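Local coordinates for putative flagellar hook-associated protein (Vibrio parahaemolyticus, PDB 3PWX) that probably serves as a structural component of the bacterial flagellum, as a hook-associated member of the flagellin family, at residues R71-I85 against L155-P168. Sequence-based numbering, arbitrary orientation.
Sequences RSGMITELKSYRDSI and LNQIDALIAEFEKP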
loop_
_atom_site.group_PDB
_atom_site.type_symbol
_atom_site.label_atom_id
_atom_site.label_comp_id
_atom_site.label_asym_id
_atom_site.label_seq_id
_atom_site.Cartn_x
_atom_site.Cartn_y
_atom_site.Cartn_z
ATOM N N ARG A 71 -7.947 -7.206 -48.964
ATOM C CA ARG A 71 -7.393 -6.575 -47.770
ATOM C C ARG A 71 -8.066 -5.271 -47.380
ATOM O O ARG A 71 -7.658 -4.655 -46.420
ATOM C CB ARG A 71 -5.888 -6.324 -47.904
ATOM C CG ARG A 71 -5.042 -7.585 -47.834
ATOM C CD ARG A 71 -3.658 -7.265 -47.308
ATOM N NE ARG A 71 -2.594 -8.121 -47.847
ATOM C CZ ARG A 71 -1.810 -7.795 -48.881
ATOM N NH1 ARG A 71 -0.860 -8.638 -49.271
ATOM N NH2 ARG A 71 -1.961 -6.625 -49.520
ATOM N N SER A 72 -9.082 -4.841 -48.114
ATOM C CA SER A 72 -9.782 -3.615 -47.746
ATOM C C SER A 72 -10.776 -3.869 -46.601
ATOM O O SER A 72 -11.166 -2.951 -45.896
ATOM C CB SER A 72 -10.426 -2.955 -48.980
ATOM O OG SER A 72 -11.733 -2.458 -48.705
ATOM N N GLY A 73 -11.164 -5.123 -46.407
ATOM C CA GLY A 73 -12.105 -5.476 -45.354
ATOM C C GLY A 73 -11.363 -5.759 -44.063
ATOM O O GLY A 73 -11.872 -5.509 -42.971
HETATM N N MSE A 74 -10.151 -6.284 -44.206
HETATM C CA MSE A 74 -9.238 -6.466 -43.101
HETATM C C MSE A 74 -8.892 -5.130 -42.472
HETATM O O MSE A 74 -8.885 -4.997 -41.248
HETATM C CB MSE A 74 -7.950 -7.126 -43.570
HETATM C CG MSE A 74 -7.984 -8.627 -43.567
HETATM SE SE MSE A 74 -6.392 -9.286 -44.469
HETATM C CE MSE A 74 -7.243 -10.712 -45.534
ATOM N N ILE A 75 -8.610 -4.144 -43.313
ATOM C CA ILE A 75 -8.290 -2.824 -42.848
ATOM C C ILE A 75 -9.331 -2.222 -41.900
ATOM O O ILE A 75 -8.977 -1.731 -40.863
ATOM C CB ILE A 75 -7.922 -1.920 -44.015
ATOM C CG1 ILE A 75 -6.467 -2.217 -44.383
ATOM C CG2 ILE A 75 -8.185 -0.432 -43.689
ATOM C CD1 ILE A 75 -6.037 -1.753 -45.752
ATOM N N THR A 76 -10.601 -2.289 -42.257
ATOM C CA THR A 76 -11.706 -1.864 -41.403
ATOM C C THR A 76 -11.748 -2.610 -40.062
ATOM O O THR A 76 -11.970 -1.987 -39.003
ATOM C CB THR A 76 -13.037 -2.093 -42.143
ATOM O OG1 THR A 76 -12.961 -1.446 -43.413
ATOM C CG2 THR A 76 -14.251 -1.571 -41.375
ATOM N N GLU A 77 -11.559 -3.928 -40.090
ATOM C CA GLU A 77 -11.588 -4.686 -38.847
ATOM C C GLU A 77 -10.384 -4.394 -37.933
ATOM O O GLU A 77 -10.544 -4.373 -36.699
ATOM C CB GLU A 77 -11.786 -6.178 -39.098
ATOM C CG GLU A 77 -13.224 -6.569 -39.488
ATOM C CD GLU A 77 -14.071 -6.989 -38.274
ATOM O OE1 GLU A 77 -14.302 -6.147 -37.359
ATOM O OE2 GLU A 77 -14.506 -8.171 -38.238
ATOM N N LEU A 78 -9.211 -4.125 -38.525
ATOM C CA LEU A 78 -8.065 -3.644 -37.739
ATOM C C LEU A 78 -8.386 -2.331 -37.075
ATOM O O LEU A 78 -8.251 -2.221 -35.832
ATOM C CB LEU A 78 -6.779 -3.506 -38.534
ATOM C CG LEU A 78 -6.032 -4.798 -38.867
ATOM C CD1 LEU A 78 -4.921 -4.468 -39.868
ATOM C CD2 LEU A 78 -5.481 -5.572 -37.619
ATOM N N LYS A 79 -8.856 -1.370 -37.859
ATOM C CA LYS A 79 -9.292 -0.104 -37.309
ATOM C C LYS A 79 -10.350 -0.245 -36.224
ATOM O O LYS A 79 -10.368 0.558 -35.338
ATOM C CB LYS A 79 -9.772 0.856 -38.390
ATOM C CG LYS A 79 -8.663 1.569 -39.189
ATOM C CD LYS A 79 -9.301 2.388 -40.350
ATOM C CE LYS A 79 -8.261 2.974 -41.307
ATOM N NZ LYS A 79 -8.861 3.671 -42.521
ATOM N N SER A 80 -11.200 -1.268 -36.278
ATOM C CA SER A 80 -12.196 -1.519 -35.230
ATOM C C SER A 80 -11.632 -1.875 -33.894
ATOM O O SER A 80 -12.048 -1.289 -32.891
ATOM C CB SER A 80 -13.123 -2.655 -35.578
ATOM O OG SER A 80 -14.376 -2.094 -35.803
ATOM N N TYR A 81 -10.727 -2.852 -33.895
ATOM C CA TYR A 81 -10.048 -3.319 -32.684
ATOM C C TYR A 81 -9.094 -2.241 -32.144
ATOM O O TYR A 81 -9.008 -2.038 -30.944
ATOM C CB TYR A 81 -9.365 -4.678 -32.929
ATOM C CG TYR A 81 -10.379 -5.772 -33.296
ATOM C CD1 TYR A 81 -11.359 -6.144 -32.377
ATOM C CD2 TYR A 81 -10.386 -6.388 -34.543
ATOM C CE1 TYR A 81 -12.297 -7.123 -32.651
ATOM C CE2 TYR A 81 -11.354 -7.390 -34.849
ATOM C CZ TYR A 81 -12.295 -7.744 -33.862
ATOM O OH TYR A 81 -13.266 -8.674 -34.019
ATOM N N ARG A 82 -8.459 -1.518 -33.059
ATOM C CA ARG A 82 -7.706 -0.352 -32.730
ATOM C C ARG A 82 -8.545 0.653 -31.949
ATOM O O ARG A 82 -8.115 1.091 -30.870
ATOM C CB ARG A 82 -7.094 0.286 -33.963
ATOM C CG ARG A 82 -6.211 1.493 -33.657
ATOM C CD ARG A 82 -6.059 2.359 -34.897
ATOM N NE ARG A 82 -7.312 3.065 -35.193
ATOM C CZ ARG A 82 -7.533 3.779 -36.302
ATOM N NH1 ARG A 82 -8.713 4.347 -36.508
ATOM N NH2 ARG A 82 -6.589 3.870 -37.224
ATOM N N ASP A 83 -9.753 0.948 -32.407
ATOM C CA ASP A 83 -10.534 1.994 -31.747
ATOM C C ASP A 83 -11.042 1.519 -30.426
ATOM O O ASP A 83 -10.923 2.211 -29.422
ATOM C CB ASP A 83 -11.709 2.440 -32.604
ATOM C CG ASP A 83 -11.276 3.163 -33.871
ATOM O OD1 ASP A 83 -10.079 3.506 -34.033
ATOM O OD2 ASP A 83 -12.173 3.381 -34.723
ATOM N N SER A 84 -11.578 0.311 -30.433
ATOM C CA SER A 84 -12.015 -0.395 -29.242
ATOM C C SER A 84 -10.938 -0.482 -28.099
ATOM O O SER A 84 -11.262 -0.443 -26.900
ATOM C CB SER A 84 -12.528 -1.762 -29.698
ATOM O OG SER A 84 -12.531 -2.719 -28.651
ATOM N N ILE A 85 -9.665 -0.582 -28.466
ATOM C CA ILE A 85 -8.580 -0.603 -27.495
ATOM C C ILE A 85 -8.337 0.812 -26.978
ATOM O O ILE A 85 -8.036 1.000 -25.806
ATOM C CB ILE A 85 -7.297 -1.165 -28.113
ATOM C CG1 ILE A 85 -7.343 -2.677 -28.151
ATOM C CG2 ILE A 85 -6.074 -0.718 -27.382
ATOM C CD1 ILE A 85 -6.549 -3.273 -29.364
ATOM N N LEU A 155 -0.654 1.020 -30.986
ATOM C CA LEU A 155 -1.651 1.654 -31.839
ATOM C C LEU A 155 -1.001 2.416 -32.981
ATOM O O LEU A 155 -1.535 2.496 -34.073
ATOM C CB LEU A 155 -2.599 2.522 -31.027
ATOM C CG LEU A 155 -3.475 1.743 -30.031
ATOM C CD1 LEU A 155 -4.478 2.667 -29.327
ATOM C CD2 LEU A 155 -4.223 0.563 -30.643
ATOM N N ASN A 156 0.182 2.953 -32.733
ATOM C CA ASN A 156 0.940 3.533 -33.818
ATOM C C ASN A 156 1.471 2.464 -34.767
ATOM O O ASN A 156 1.484 2.671 -35.965
ATOM C CB ASN A 156 2.022 4.443 -33.261
ATOM C CG ASN A 156 1.411 5.714 -32.667
ATOM O OD1 ASN A 156 0.362 6.146 -33.153
ATOM N ND2 ASN A 156 2.012 6.286 -31.598
ATOM N N GLN A 157 1.854 1.300 -34.232
ATOM C CA GLN A 157 2.468 0.314 -35.040
ATOM C C GLN A 157 1.392 -0.298 -35.926
ATOM O O GLN A 157 1.662 -0.669 -37.069
ATOM C CB GLN A 157 3.117 -0.742 -34.176
ATOM C CG GLN A 157 3.690 -1.953 -34.966
ATOM C CD GLN A 157 4.764 -1.501 -35.920
ATOM O OE1 GLN A 157 5.652 -0.734 -35.531
ATOM N NE2 GLN A 157 4.701 -1.963 -37.165
ATOM N N ILE A 158 0.167 -0.377 -35.407
ATOM C CA ILE A 158 -0.916 -0.994 -36.161
ATOM C C ILE A 158 -1.240 -0.075 -37.368
ATOM O O ILE A 158 -1.591 -0.577 -38.456
ATOM C CB ILE A 158 -2.174 -1.381 -35.294
ATOM C CG1 ILE A 158 -3.096 -2.353 -36.045
ATOM C CG2 ILE A 158 -3.012 -0.163 -34.980
ATOM C CD1 ILE A 158 -2.402 -3.668 -36.736
ATOM N N ASP A 159 -1.079 1.246 -37.158
ATOM C CA ASP A 159 -1.309 2.237 -38.236
ATOM C C ASP A 159 -0.230 2.182 -39.310
ATOM O O ASP A 159 -0.539 2.293 -40.490
ATOM C CB ASP A 159 -1.503 3.684 -37.681
ATOM C CG ASP A 159 -2.969 3.970 -37.278
ATOM O OD1 ASP A 159 -3.860 3.114 -37.540
ATOM O OD2 ASP A 159 -3.253 5.040 -36.715
ATOM N N ALA A 160 1.029 1.992 -38.901
ATOM C CA ALA A 160 2.110 1.690 -39.859
ATOM C C ALA A 160 1.836 0.392 -40.707
ATOM O O ALA A 160 2.255 0.266 -41.872
ATOM C CB ALA A 160 3.459 1.609 -39.159
ATOM N N LEU A 161 1.143 -0.562 -40.095
ATOM C CA LEU A 161 0.815 -1.774 -40.787
ATOM C C LEU A 161 -0.326 -1.511 -41.773
ATOM O O LEU A 161 -0.244 -1.928 -42.896
ATOM C CB LEU A 161 0.518 -2.937 -39.821
ATOM C CG LEU A 161 0.130 -4.159 -40.682
ATOM C CD1 LEU A 161 1.358 -4.787 -41.346
ATOM C CD2 LEU A 161 -0.667 -5.183 -39.948
ATOM N N ILE A 162 -1.359 -0.793 -41.349
ATOM C CA ILE A 162 -2.472 -0.364 -42.198
ATOM C C ILE A 162 -2.011 0.400 -43.460
ATOM O O ILE A 162 -2.549 0.221 -44.538
ATOM C CB ILE A 162 -3.473 0.498 -41.373
ATOM C CG1 ILE A 162 -4.198 -0.384 -40.343
ATOM C CG2 ILE A 162 -4.433 1.265 -42.310
ATOM C CD1 ILE A 162 -5.074 0.323 -39.351
ATOM N N ALA A 163 -1.011 1.250 -43.300
ATOM C CA ALA A 163 -0.379 1.941 -44.402
ATOM C C ALA A 163 0.285 0.912 -45.314
ATOM O O ALA A 163 0.069 0.893 -46.518
ATOM C CB ALA A 163 0.649 2.956 -43.856
ATOM N N GLU A 164 1.058 0.016 -44.734
ATOM C CA GLU A 164 1.706 -1.040 -45.500
ATOM C C GLU A 164 0.684 -1.982 -46.193
ATOM O O GLU A 164 0.927 -2.450 -47.324
ATOM C CB GLU A 164 2.670 -1.779 -44.585
ATOM C CG GLU A 164 3.764 -2.573 -45.239
ATOM C CD GLU A 164 4.708 -1.771 -46.135
ATOM O OE1 GLU A 164 5.263 -0.720 -45.742
ATOM O OE2 GLU A 164 4.923 -2.250 -47.253
ATOM N N PHE A 165 -0.454 -2.242 -45.530
ATOM C CA PHE A 165 -1.568 -2.971 -46.163
ATOM C C PHE A 165 -2.196 -2.229 -47.348
ATOM O O PHE A 165 -2.647 -2.864 -48.267
ATOM C CB PHE A 165 -2.660 -3.340 -45.171
ATOM C CG PHE A 165 -2.408 -4.619 -44.438
ATOM C CD1 PHE A 165 -3.455 -5.297 -43.822
ATOM C CD2 PHE A 165 -1.123 -5.158 -44.343
ATOM C CE1 PHE A 165 -3.223 -6.503 -43.123
ATOM C CE2 PHE A 165 -0.889 -6.354 -43.658
ATOM C CZ PHE A 165 -1.939 -7.026 -43.054
ATOM N N GLU A 166 -2.245 -0.900 -47.313
ATOM C CA GLU A 166 -2.864 -0.149 -48.383
ATOM C C GLU A 166 -1.943 -0.039 -49.616
ATOM O O GLU A 166 -2.368 -0.243 -50.750
ATOM C CB GLU A 166 -3.250 1.229 -47.896
ATOM C CG GLU A 166 -4.526 1.314 -47.100
ATOM C CD GLU A 166 -4.640 2.697 -46.494
ATOM O OE1 GLU A 166 -4.694 2.845 -45.242
ATOM O OE2 GLU A 166 -4.607 3.665 -47.301
ATOM N N LYS A 167 -0.683 0.299 -49.382
ATOM C CA LYS A 167 0.280 0.364 -50.450
ATOM C C LYS A 167 1.526 -0.381 -50.052
ATOM O O LYS A 167 2.455 0.217 -49.532
ATOM C CB LYS A 167 0.637 1.813 -50.795
ATOM C CG LYS A 167 1.631 1.911 -51.976
ATOM C CD LYS A 167 1.665 3.301 -52.601
ATOM C CE LYS A 167 2.343 3.271 -53.970
ATOM N NZ LYS A 167 2.351 4.628 -54.603
ATOM N N PRO A 168 1.563 -1.692 -50.315
ATOM C CA PRO A 168 2.766 -2.444 -49.971
ATOM C C PRO A 168 4.053 -1.799 -50.488
ATOM O O PRO A 168 4.056 -1.184 -51.556
ATOM C CB PRO A 168 2.530 -3.805 -50.626
ATOM C CG PRO A 168 1.036 -3.953 -50.634
ATOM C CD PRO A 168 0.474 -2.560 -50.809
#
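Helices 71-85 and 155-166 lie antiparallel: their axes approach to 10.2 Å and their N-to-C directions differ by 168°, with R71 opposite F165 at one end and R82 opposite L155 at the other. L78 acts as a knob in a hole formed by I158, L161, I162 and F165, and its CD2 lies 3.7 Å from I158 CD1. I75 and F165 run alongside each other, pointing opposite ways. I75 CD1 reaches F165 CB at 3.8 Å and also touches CG of E166, whose extended chain lies roughly perpendicular to it. R71 CD makes a CH-pi contact over one face of F165, 4.1 Å from the ring centroid, and L161 CD2 of the same helix as F165 packs on the opposite face, toward the rim. The R71 guanidinium also stands over the ring but farther out, so any cation-pi attraction is weak at most. R71 NE is hydrogen-bonded to the carbonyl oxygen of G61 in helix 7-61.

R82 CG stands anti to the backbone N (chi1 -177°) and packs on L155 CD2 at 3.7 Å and on I158 CG2. A bend at chi3 turns the guanidinium to serve two aspartates. NH2 donates in plane to the syn lone pair of D159 OD1 at 2.8 Å, the salt bridge across the contact. NE and NH1 both donate to OD1 of D83, the next residue in the same helix, as a side-on salt bridge. K79 CG, one turn back in its own helix, lies over one guanidinium face, offset toward the rim, and touches I162 CD1 at 3.8 Å. D159 OD2 has a second partner, K112. Helix 7-61 meets I85 and L161, and helix 172-223 also meets L161. This is an antiparallel helix pair with a knob-into-hole contact at L78 and a salt-bridge network at its margin, within the helical bundle of a flagellin-family protein.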